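Local atomic coordinates of nucleoporin NUP116 (Candida glabrata, PDB entry 3NF5), a protein that probably serves as a structural constituent of the nuclear pore complex, represented here by its C-terminal domain, the part that targets it to the pore. Residues 18-22 and 23-27; 63-66 and 67-71. One frame throughout, in Å; residues are numbered along the deposited sequence.

In the fold
Both contacts are local turns of the chain, and one follows the other along it, within one Nup98-type C-terminal domain. Interaction 1 (18-27) leads from strand 16-19, an edge strand of the six-stranded antiparallel sheet, into helix 22-27. Interaction 2 (63-71) leads from helix 65-69 into strand 70-73 of a small two-stranded sheet. Their centres are about 14 Å apart, and apolar side chains join them. Ile18 is the main link: its CB lies 3.9 Å from Cys66 SG, and its CD1 lies 3.9 Å from Ile65 CD1. Leu22 CD1 also packs on Gly63 CA, at 4.2 Å. A glycerol, probably from the crystallisation liquor, sits beside Pro20 of interaction 1.

Interaction 1 (18-22 and 23-27); sequences ISPSL and DTLAT
Ser21 caps helix 22-27 through Thr24. Ser21 OG accepts from Thr24 N at 3.0 Å, with an N-H...O angle of 161°. The chi1 of 73° sets OG between the backbone N and the carbonyl carbon of Ser21, and this turns the hydroxyl toward the first turn of the helix. Thr24 OG1 also lies 3.0 Å from Ser21 OG. A water joins the two residues as well: it accepts from Ser21 N at 2.9 Å and hydrogen-bonds to Thr24 OG1.

The backbone bonds start the helical winding. Leu25 N donates to Ser21 O, and Ala26 N donates to Leu22 O. One turn on, Thr24 O accepts from Thr27 N; the approach of Thr27 OG1 to the same oxygen is very short and doubtful.

This is an N-cap at a strand-to-helix connection. After strand 16-19, an edge strand of the main antiparallel sheet, the chain passes through the cis peptide bond before Pro20 and enters helix 22-27. Ser19 is still tied to Val40 by backbone hydrogen bonding, so the chain leaves the sheet just before the cap.

The apolar contacts gather mostly around Leu25, the buried residue of the group. Its CD1 meets Ile18 CD1 tip to tip at 4.1 Å. The other branch, CD2, lies 4.2 Å from Pro20 CG. Leu22 CD2 comes loosely alongside CD1 of Leu25. On the more exposed side, Pro20 CB rests against the methyl CG2 of Thr24 at 3.9 Å. Beyond these residues, Leu25 packs on Val36 and Leu57, while Leu22 and Ala26 both touch Leu62.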
loop_
_atom_site.group_PDB
_atom_site.type_symbol
_atom_site.label_atom_id
_atom_site.label_comp_id
_atom_site.label_asym_id
_atom_site.label_seq_id
_atom_site.Cartn_x
_atom_site.Cartn_y
_atom_site.Cartn_z
ATOM N N ILE A 18 -9.973 -3.762 -2.699
ATOM C CA ILE A 18 -9.607 -4.760 -1.679
ATOM C C ILE A 18 -10.046 -6.143 -2.166
ATOM O O ILE A 18 -11.140 -6.252 -2.719
ATOM C CB ILE A 18 -10.254 -4.416 -0.344
ATOM C CG1 ILE A 18 -9.661 -5.227 0.797
ATOM C CG2 ILE A 18 -11.771 -4.593 -0.385
ATOM C CD1 ILE A 18 -10.095 -4.700 2.203
ATOM N N SER A 19 -9.201 -7.156 -1.919
ATOM C CA SER A 19 -9.425 -8.602 -2.285
ATOM C C SER A 19 -8.990 -9.467 -1.117
ATOM O O SER A 19 -7.920 -9.261 -0.589
ATOM C CB SER A 19 -8.597 -8.944 -3.509
ATOM O OG SER A 19 -8.687 -10.336 -3.852
ATOM N N PRO A 20 -9.865 -10.359 -0.613
ATOM C CA PRO A 20 -11.289 -10.487 -0.939
ATOM C C PRO A 20 -12.108 -9.178 -0.799
ATOM O O PRO A 20 -11.730 -8.241 -0.061
ATOM C CB PRO A 20 -11.797 -11.632 -0.009
ATOM C CG PRO A 20 -10.519 -12.337 0.485
ATOM C CD PRO A 20 -9.408 -11.315 0.418
ATOM N N SER A 21 -13.216 -9.121 -1.549
ATOM C CA SER A 21 -14.151 -8.033 -1.456
ATOM C C SER A 21 -14.636 -7.773 -0.045
ATOM O O SER A 21 -14.713 -8.675 0.776
ATOM C CB SER A 21 -15.365 -8.262 -2.375
ATOM O OG SER A 21 -16.225 -9.272 -1.864
ATOM N N LEU A 22 -14.983 -6.522 0.240
ATOM C CA LEU A 22 -15.639 -6.202 1.515
ATOM C C LEU A 22 -16.890 -7.064 1.821
ATOM O O LEU A 22 -17.145 -7.402 2.971
ATOM C CB LEU A 22 -16.017 -4.705 1.595
ATOM C CG LEU A 22 -14.860 -3.706 1.776
ATOM C CD1 LEU A 22 -15.428 -2.329 2.237
ATOM C CD2 LEU A 22 -13.856 -4.161 2.768
ATOM N N ASP A 23 -17.670 -7.361 0.796
ATOM C CA ASP A 23 -18.859 -8.211 0.940
ATOM C C ASP A 23 -18.453 -9.646 1.342
ATOM O O ASP A 23 -19.072 -10.246 2.229
ATOM C CB ASP A 23 -19.674 -8.219 -0.360
ATOM C CG ASP A 23 -21.064 -8.900 -0.191
ATOM O OD1 ASP A 23 -21.870 -8.455 0.691
ATOM O OD2 ASP A 23 -21.344 -9.895 -0.926
ATOM N N THR A 24 -17.413 -10.192 0.722
ATOM C CA THR A 24 -16.921 -11.511 1.127
ATOM C C THR A 24 -16.431 -11.551 2.580
ATOM O O THR A 24 -16.844 -12.446 3.345
ATOM C CB THR A 24 -15.801 -11.985 0.220
ATOM O OG1 THR A 24 -16.349 -12.156 -1.077
ATOM C CG2 THR A 24 -15.227 -13.285 0.708
ATOM N N LEU A 25 -15.636 -10.538 2.959
ATOM C CA LEU A 25 -15.031 -10.444 4.293
ATOM C C LEU A 25 -16.094 -10.256 5.394
ATOM O O LEU A 25 -15.981 -10.815 6.483
ATOM C CB LEU A 25 -14.007 -9.318 4.336
ATOM C CG LEU A 25 -12.703 -9.403 3.496
ATOM C CD1 LEU A 25 -12.036 -8.039 3.524
ATOM C CD2 LEU A 25 -11.717 -10.417 4.065
ATOM N N ALA A 26 -17.154 -9.522 5.070
ATOM C CA ALA A 26 -18.301 -9.333 5.980
ATOM C C ALA A 26 -19.011 -10.633 6.249
ATOM O O ALA A 26 -19.581 -10.757 7.291
ATOM C CB ALA A 26 -19.351 -8.249 5.396
ATOM N N THR A 27 -18.989 -11.595 5.330
ATOM C CA THR A 27 -19.709 -12.852 5.536
ATOM C C THR A 27 -18.957 -13.878 6.351
ATOM O O THR A 27 -19.556 -14.875 6.787
ATOM C CB THR A 27 -20.046 -13.530 4.212
ATOM O OG1 THR A 27 -18.829 -13.996 3.563
ATOM C CG2 THR A 27 -20.801 -12.550 3.333
HETATM O O HOH W 1 -13.933 -11.576 -2.946
#

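Interaction 2 (63-66 and 67-71); sequences GSIC and DDLVV
Leu69 lies over the Ser64-Ile65 turn, and its side chain can be followed outward from the backbone. CB sits 3.7 Å from both Ser64 O and Ile65 O, close to two carbonyls at once. CG is 3.6 Å from Ser64 O and also approaches Ser64 OG. At the tip, CD1 reaches Ser64 OG at 4.0 Å and lies loosely beside Ile65 CG1. With chi1 at -71°, CG stands opposite the carbonyl carbon of Leu69 and beside its N, and the chain bends back over Ser64. Ile60, Tyr80 and Ser83 also pack against Leu69.

The two backbone bonds each span five residues. Leu69 N donates to Ser64 O at 3.0 Å, almost straight at 171°. Val70 N donates to Ile65 O at the same length, but the bond is more bent. This i to i+5 spacing belongs to a wider, pi-type turn. It closes helix 65-69 and hands the chain to strand 70-73. Val70 is the first residue to leave helical angles, and Asp67 has a positive phi (66°), consistent with the change of direction. Asp67 N donates in turn to Val70 O.

Other side chains line the same turn. Asp68 CB lies 3.1 Å from Ser64 O, and its OD2 passes near Ser64 CB. Val70 CG2 meets Ile65 CG2 at 4.2 Å on the inner side, where both residues also pack on Val41 of strand 40-43.

The polar ends have partners beyond the turn: Ser64 OG bonds to Pro61 O, Asp68 OD1 to Asn82 ND2, and Asp67 OD1 weakly to Tyr16 OH. The carbonyls of Ser64 and Ile65 are thus taken up by backbone N-H groups, while Ile65, Leu69 and Val70 pack together.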
loop_
_atom_site.group_PDB
_atom_site.type_symbol
_atom_site.label_atom_id
_atom_site.label_comp_id
_atom_site.label_asym_id
_atom_site.label_seq_id
_atom_site.Cartn_x
_atom_site.Cartn_y
_atom_site.Cartn_z
ATOM N N GLY A 63 -14.945 -0.980 6.283
ATOM C CA GLY A 63 -14.858 0.233 5.486
ATOM C C GLY A 63 -13.715 1.175 5.870
ATOM O O GLY A 63 -13.435 2.145 5.143
ATOM N N SER A 64 -13.063 0.931 7.005
ATOM C CA SER A 64 -11.887 1.712 7.372
ATOM C C SER A 64 -10.579 1.215 6.800
ATOM O O SER A 64 -9.587 1.904 6.950
ATOM C CB SER A 64 -11.737 1.845 8.873
ATOM O OG SER A 64 -11.268 0.642 9.460
ATOM N N ILE A 65 -10.550 0.034 6.153
ATOM C CA ILE A 65 -9.294 -0.494 5.711
ATOM C C ILE A 65 -8.724 0.324 4.538
ATOM O O ILE A 65 -7.617 0.898 4.649
ATOM C CB ILE A 65 -9.374 -1.996 5.325
ATOM C CG1 ILE A 65 -9.832 -2.849 6.504
ATOM C CG2 ILE A 65 -7.994 -2.460 4.799
ATOM C CD1 ILE A 65 -10.080 -4.293 6.132
ATOM N N CYS A 66 -9.462 0.402 3.435
ATOM C CA CYS A 66 -9.028 1.261 2.310
ATOM C C CYS A 66 -9.144 2.749 2.630
ATOM O O CYS A 66 -10.227 3.232 3.015
ATOM C CB CYS A 66 -9.896 1.017 1.084
ATOM S SG CYS A 66 -9.843 -0.632 0.422
ATOM N N ASP A 67 -8.045 3.465 2.429
ATOM C CA ASP A 67 -7.948 4.946 2.551
ATOM C C ASP A 67 -8.156 5.535 3.968
ATOM O O ASP A 67 -8.524 6.704 4.139
ATOM C CB ASP A 67 -8.848 5.619 1.522
ATOM C CG ASP A 67 -8.322 6.973 1.035
ATOM O OD1 ASP A 67 -7.104 7.271 1.003
ATOM O OD2 ASP A 67 -9.194 7.731 0.621
ATOM N N ASP A 68 -7.857 4.738 4.981
ATOM C CA ASP A 68 -7.792 5.163 6.381
ATOM C C ASP A 68 -6.672 4.338 7.056
ATOM O O ASP A 68 -5.638 4.848 7.317
ATOM C CB ASP A 68 -9.162 4.979 7.051
ATOM C CG ASP A 68 -9.166 5.272 8.537
ATOM O OD1 ASP A 68 -8.064 5.435 9.123
ATOM O OD2 ASP A 68 -10.283 5.256 9.147
ATOM N N LEU A 69 -6.864 3.044 7.263
ATOM C CA LEU A 69 -5.776 2.220 7.785
ATOM C C LEU A 69 -4.630 2.050 6.757
ATOM O O LEU A 69 -3.494 1.955 7.120
ATOM C CB LEU A 69 -6.288 0.829 8.126
ATOM C CG LEU A 69 -7.214 0.777 9.360
ATOM C CD1 LEU A 69 -7.549 -0.714 9.603
ATOM C CD2 LEU A 69 -6.496 1.402 10.558
ATOM N N VAL A 70 -4.976 1.950 5.490
ATOM C CA VAL A 70 -4.026 1.736 4.409
ATOM C C VAL A 70 -4.259 2.855 3.408
ATOM O O VAL A 70 -5.364 2.961 2.843
ATOM C CB VAL A 70 -4.198 0.375 3.691
ATOM C CG1 VAL A 70 -3.128 0.249 2.588
ATOM C CG2 VAL A 70 -4.097 -0.812 4.679
ATOM N N VAL A 71 -3.225 3.657 3.211
ATOM C CA VAL A 71 -3.244 4.866 2.334
ATOM C C VAL A 71 -2.008 4.838 1.416
ATOM O O VAL A 71 -0.900 4.601 1.853
ATOM C CB VAL A 71 -3.299 6.190 3.186
ATOM C CG1 VAL A 71 -3.091 7.470 2.312
ATOM C CG2 VAL A 71 -4.618 6.318 3.974
#